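Local coordinates for Iron(III) ABC transporter, periplasmic iron-compound-binding protein (Vibrio cholerae, PDB 3TEF) that binds iron-loaded catecholate siderophores in the periplasm and probably delivers them to an ABC transporter for iron uptake, at residues T117-Q120 / W121-G125; T270-M273 / V274-K278. One frame throughout, in Å; residues are numbered along the deposited sequence.

Contact 1: T117-Q120 / W121-G125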
loop_
_atom_site.group_PDB
_atom_site.type_symbol
_atom_site.label_atom_id
_atom_site.label_comp_id
_atom_site.label_asym_id
_atom_site.label_seq_id
_atom_site.Cartn_x
_atom_site.Cartn_y
_atom_site.Cartn_z
ATOM N N THR A 117 -6.468 2.818 -6.873
ATOM C CA THR A 117 -6.940 1.827 -5.912
ATOM C C THR A 117 -8.422 1.481 -6.139
ATOM O O THR A 117 -8.811 0.318 -6.085
ATOM C CB THR A 117 -6.682 2.307 -4.472
ATOM O OG1 THR A 117 -5.268 2.353 -4.237
ATOM C CG2 THR A 117 -7.348 1.368 -3.448
ATOM N N GLN A 118 -9.241 2.491 -6.415
ATOM C CA GLN A 118 -10.634 2.255 -6.805
ATOM C C GLN A 118 -10.764 1.261 -7.938
ATOM O O GLN A 118 -11.623 0.378 -7.908
ATOM C CB GLN A 118 -11.288 3.555 -7.273
ATOM C CG GLN A 118 -11.600 4.511 -6.161
ATOM C CD GLN A 118 -12.150 5.811 -6.718
ATOM O OE1 GLN A 118 -13.152 5.815 -7.436
ATOM N NE2 GLN A 118 -11.470 6.913 -6.429
ATOM N N GLN A 119 -9.936 1.424 -8.970
ATOM C CA GLN A 119 -9.969 0.494 -10.080
ATOM C C GLN A 119 -9.549 -0.903 -9.650
ATOM O O GLN A 119 -10.086 -1.879 -10.159
ATOM C CB GLN A 119 -9.106 0.974 -11.255
ATOM C CG GLN A 119 -9.323 0.164 -12.520
ATOM C CD GLN A 119 -10.789 0.093 -12.911
ATOM O OE1 GLN A 119 -11.458 1.122 -13.039
ATOM N NE2 GLN A 119 -11.306 -1.119 -13.076
ATOM N N GLN A 120 -8.597 -1.008 -8.715
ATOM C CA GLN A 120 -8.171 -2.330 -8.270
ATOM C C GLN A 120 -9.333 -3.028 -7.564
ATOM O O GLN A 120 -9.557 -4.233 -7.766
ATOM C CB GLN A 120 -6.949 -2.280 -7.325
ATOM C CG GLN A 120 -5.758 -1.457 -7.822
ATOM C CD GLN A 120 -5.375 -1.776 -9.270
ATOM O OE1 GLN A 120 -5.579 -0.960 -10.175
ATOM N NE2 GLN A 120 -4.814 -2.949 -9.485
ATOM N N TRP A 121 -10.059 -2.293 -6.719
ATOM C CA TRP A 121 -11.211 -2.896 -6.054
ATOM C C TRP A 121 -12.304 -3.224 -7.075
ATOM O O TRP A 121 -12.926 -4.282 -7.009
ATOM C CB TRP A 121 -11.769 -2.003 -4.937
ATOM C CG TRP A 121 -10.795 -1.653 -3.836
ATOM C CD1 TRP A 121 -9.505 -2.103 -3.684
ATOM C CD2 TRP A 121 -11.043 -0.765 -2.743
ATOM N NE1 TRP A 121 -8.944 -1.543 -2.557
ATOM C CE2 TRP A 121 -9.868 -0.710 -1.965
ATOM C CE3 TRP A 121 -12.152 0.000 -2.348
ATOM C CZ2 TRP A 121 -9.768 0.075 -0.814
ATOM C CZ3 TRP A 121 -12.052 0.786 -1.203
ATOM C CH2 TRP A 121 -10.872 0.820 -0.453
ATOM N N ARG A 122 -12.524 -2.330 -8.034
ATOM C CA ARG A 122 -13.505 -2.606 -9.082
ATOM C C ARG A 122 -13.131 -3.845 -9.887
ATOM O O ARG A 122 -14.005 -4.626 -10.271
ATOM C CB ARG A 122 -13.740 -1.384 -9.977
ATOM C CG ARG A 122 -14.635 -0.337 -9.303
ATOM C CD ARG A 122 -14.915 0.892 -10.178
ATOM N NE ARG A 122 -15.823 1.780 -9.456
ATOM C CZ ARG A 122 -15.517 3.004 -9.041
ATOM N NH1 ARG A 122 -14.322 3.515 -9.294
ATOM N NH2 ARG A 122 -16.416 3.717 -8.372
ATOM N N ASN A 123 -11.834 -4.048 -10.112
ATOM C CA ASN A 123 -11.370 -5.262 -10.778
ATOM C C ASN A 123 -11.761 -6.524 -10.011
ATOM O O ASN A 123 -12.243 -7.493 -10.603
ATOM C CB ASN A 123 -9.854 -5.229 -10.998
ATOM C CG ASN A 123 -9.451 -4.329 -12.150
ATOM O OD1 ASN A 123 -10.291 -3.890 -12.931
ATOM N ND2 ASN A 123 -8.156 -4.056 -12.263
ATOM N N LEU A 124 -11.535 -6.517 -8.699
ATOM C CA LEU A 124 -12.012 -7.594 -7.839
ATOM C C LEU A 124 -13.532 -7.759 -7.942
ATOM O O LEU A 124 -14.038 -8.879 -8.048
ATOM C CB LEU A 124 -11.612 -7.349 -6.378
ATOM C CG LEU A 124 -10.114 -7.299 -6.092
ATOM C CD1 LEU A 124 -9.896 -7.253 -4.574
ATOM C CD2 LEU A 124 -9.452 -8.531 -6.684
ATOM N N GLY A 125 -14.261 -6.650 -7.906
ATOM C CA GLY A 125 -15.710 -6.717 -8.019
ATOM C C GLY A 125 -16.159 -7.454 -9.270
ATOM O O GLY A 125 -17.095 -8.264 -9.226
HETATM O O HOH W 1 -15.939 6.591 -7.685
HETATM O O HOH W 2 -12.249 3.099 -11.231
#
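Thr-117 and Trp-121, one helical turn apart on helix 113-128, meet through a methyl group and a ring face. CG2 of Thr-117 sits above one face of the indole, offset toward the rim, 3.4 Å from NE1 of Trp-121. The methyl reaches the ring because CG2 stands anti to the backbone N of Thr-117, while OG1 (chi1 -67°) lies beside that N and bonds to the carbonyl of Tyr-113 and to Ser-265. The next pair along, Gln-118 and Arg-122, runs side by side in the same direction. NH1 of Arg-122 gives a hydrogen bond of 3.2 Å to OE1 of Gln-118, and the amide and guanidinium planes are turned 63° from each other. One water closes a ring between this OE1 and NH2 of Arg-122, lying in the guanidinium plane, while a second links NH1 to OE1 of Gln-119. The other end of that amide is also used: NE2 of Gln-119 donates to OD1 of Asn-123 at 3.0 Å, with the acceptor in the plane of the glutamine amide but the donor well above the plane of the asparagine carbonyl. A bend at chi2 (53°) turns the Gln-119 amide forward along the helix, toward Asn-123.

A second shell fixes these groups. NE of Arg-122 forms a salt bridge with Glu-135, ND2 of Asn-123 holds the carbonyl of Glu-7, and NE1 of Trp-121 holds that of Ser-265, while Val-134 and Ile-138 of helix 131-154 pack on the indole. The helix thus presents an apolar, ring-bearing side to its neighbours and a hydrated amide-guanidinium network beside it, in which both polar ends of Gln-119 are satisfied and the guanidinium is bonded to a carboxylate, an amide oxygen and two waters, which would probably spread its charge.

Contact 2: T270-M273 / V274-K278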
loop_
_atom_site.group_PDB
_atom_site.type_symbol
_atom_site.label_atom_id
_atom_site.label_comp_id
_atom_site.label_asym_id
_atom_site.label_seq_id
_atom_site.Cartn_x
_atom_site.Cartn_y
_atom_site.Cartn_z
ATOM N N THR A 270 -6.299 0.977 3.347
ATOM C CA THR A 270 -6.750 2.286 2.910
ATOM C C THR A 270 -7.559 2.949 4.012
ATOM O O THR A 270 -7.437 4.144 4.238
ATOM C CB THR A 270 -7.551 2.198 1.605
ATOM O OG1 THR A 270 -6.711 1.650 0.583
ATOM C CG2 THR A 270 -8.020 3.582 1.187
ATOM N N GLU A 271 -8.357 2.160 4.716
ATOM C CA GLU A 271 -9.077 2.692 5.872
ATOM C C GLU A 271 -8.137 3.196 6.958
ATOM O O GLU A 271 -8.390 4.241 7.577
ATOM C CB GLU A 271 -10.066 1.662 6.396
ATOM C CG GLU A 271 -11.196 1.488 5.404
ATOM C CD GLU A 271 -12.144 0.382 5.770
ATOM O OE1 GLU A 271 -11.736 -0.546 6.499
ATOM O OE2 GLU A 271 -13.305 0.445 5.324
ATOM N N GLN A 272 -7.030 2.484 7.158
ATOM C CA GLN A 272 -6.001 2.935 8.086
ATOM C C GLN A 272 -5.281 4.202 7.619
ATOM O O GLN A 272 -4.966 5.072 8.434
ATOM C CB GLN A 272 -4.989 1.820 8.371
ATOM C CG GLN A 272 -3.957 2.173 9.433
ATOM C CD GLN A 272 -4.571 2.320 10.811
ATOM O OE1 GLN A 272 -5.233 1.407 11.298
ATOM N NE2 GLN A 272 -4.379 3.483 11.431
ATOM N N MET A 273 -4.992 4.298 6.318
ATOM C CA MET A 273 -4.402 5.525 5.787
ATOM C C MET A 273 -5.294 6.718 6.107
ATOM O O MET A 273 -4.810 7.768 6.516
ATOM C CB MET A 273 -4.201 5.424 4.272
ATOM C CG MET A 273 -3.192 4.342 3.860
ATOM S SD MET A 273 -3.237 4.002 2.097
ATOM C CE MET A 273 -2.769 5.612 1.448
ATOM N N VAL A 274 -6.591 6.558 5.870
ATOM C CA VAL A 274 -7.557 7.607 6.196
ATOM C C VAL A 274 -7.506 7.967 7.688
ATOM O O VAL A 274 -7.427 9.148 8.057
ATOM C CB VAL A 274 -8.986 7.192 5.804
ATOM C CG1 VAL A 274 -10.013 8.082 6.503
ATOM C CG2 VAL A 274 -9.159 7.255 4.296
ATOM N N ALA A 275 -7.527 6.951 8.540
ATOM C CA ALA A 275 -7.445 7.179 9.983
ATOM C C ALA A 275 -6.169 7.933 10.348
ATOM O O ALA A 275 -6.200 8.841 11.180
ATOM C CB ALA A 275 -7.529 5.873 10.753
ATOM N N ASP A 276 -5.048 7.558 9.737
ATOM C CA ASP A 276 -3.780 8.221 10.030
ATOM C C ASP A 276 -3.829 9.695 9.644
ATOM O O ASP A 276 -3.343 10.551 10.386
ATOM C CB ASP A 276 -2.594 7.550 9.319
ATOM C CG ASP A 276 -2.208 6.212 9.923
ATOM O OD1 ASP A 276 -2.621 5.903 11.067
ATOM O OD2 ASP A 276 -1.460 5.465 9.246
ATOM N N MET A 277 -4.403 9.987 8.479
ATOM C CA MET A 277 -4.485 11.362 7.992
ATOM C C MET A 277 -5.420 12.195 8.878
ATOM O O MET A 277 -5.118 13.341 9.206
ATOM C CB MET A 277 -4.933 11.405 6.529
ATOM C CG MET A 277 -3.921 10.848 5.513
ATOM S SD MET A 277 -2.467 11.883 5.141
ATOM C CE MET A 277 -1.369 11.431 6.475
ATOM N N LYS A 278 -6.545 11.612 9.273
ATOM C CA LYS A 278 -7.451 12.285 10.208
ATOM C C LYS A 278 -6.714 12.701 11.479
ATOM O O LYS A 278 -6.818 13.847 11.931
ATOM C CB LYS A 278 -8.642 11.389 10.551
ATOM C CG LYS A 278 -9.696 11.330 9.454
ATOM C CD LYS A 278 -10.872 10.446 9.859
ATOM C CE LYS A 278 -12.004 10.522 8.842
ATOM N NZ LYS A 278 -12.649 11.864 8.824
#
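The amide of Gln-272 and the carboxylate of Asp-276 meet with their planes 47° apart, one turn from each other on helix 267-279. NE2 of Gln-272 donates to OD1 of Asp-276 at 3.0 Å, and the two flat groups take different parts in the bond: the oxygen lies nearly in the amide plane, at the edge of the glutamine group, whereas NE2 stands above the carboxylate plane, some 50° out of it. The backbone oxygen of Gln-272 lies 3.3 Å from CG of Asp-276, close to the carboxylate carbon. The approach of the amide depends on the glutamine chain, which sets out opposite its backbone N (chi1 -175°) and then bends at chi2, bringing the amide forward over the next turn to Asp-276.

The other carboxylate oxygen faces different partners. OD2 of Asp-276 accepts from NE1 of Trp-260 and from the backbone N of Asp-256, tying helix 267-279 to helix 257-262 and the loop before it. The backbone bond from N of Asp-276 to O of Gln-272 (2.8 Å) joins the same two residues as the side-chain bond. Contacts between the remaining side chains and the preceding turn are made mostly with carbonyl oxygens: CG2 of Val-274 lies 3.6 Å from O of Thr-270, and CG of Met-277 lies 3.4 Å from O of Met-273. The methionines spend their length on other parts of the fold, both reaching Trp-260, with Met-277 also touching Phe-185 and Phe-187.

Three N-H donors meet the two oxygens of the Asp-276 carboxylate, which would probably stabilise its charged form and hold its plane in a fixed orientation between two helices.

Contact 1 is the more buried of the two, contact 2 only partly so, yet both place a glutamine amide on an oxygen one turn later. In contact 1 the acceptor is a neutral asparagine and the amide belongs to a wider network with arginine and two waters; in contact 2 it is a carboxylate whose second oxygen is held by another helix and a loop. The two helices touch directly, CZ2 of Trp-121 lying 3.7 Å from OG1 of Thr-270, and both pack against helix 131-154, the long helix that spans the two lobes in this family of binding proteins. Tyr-113 bonds to a threonine of each contact.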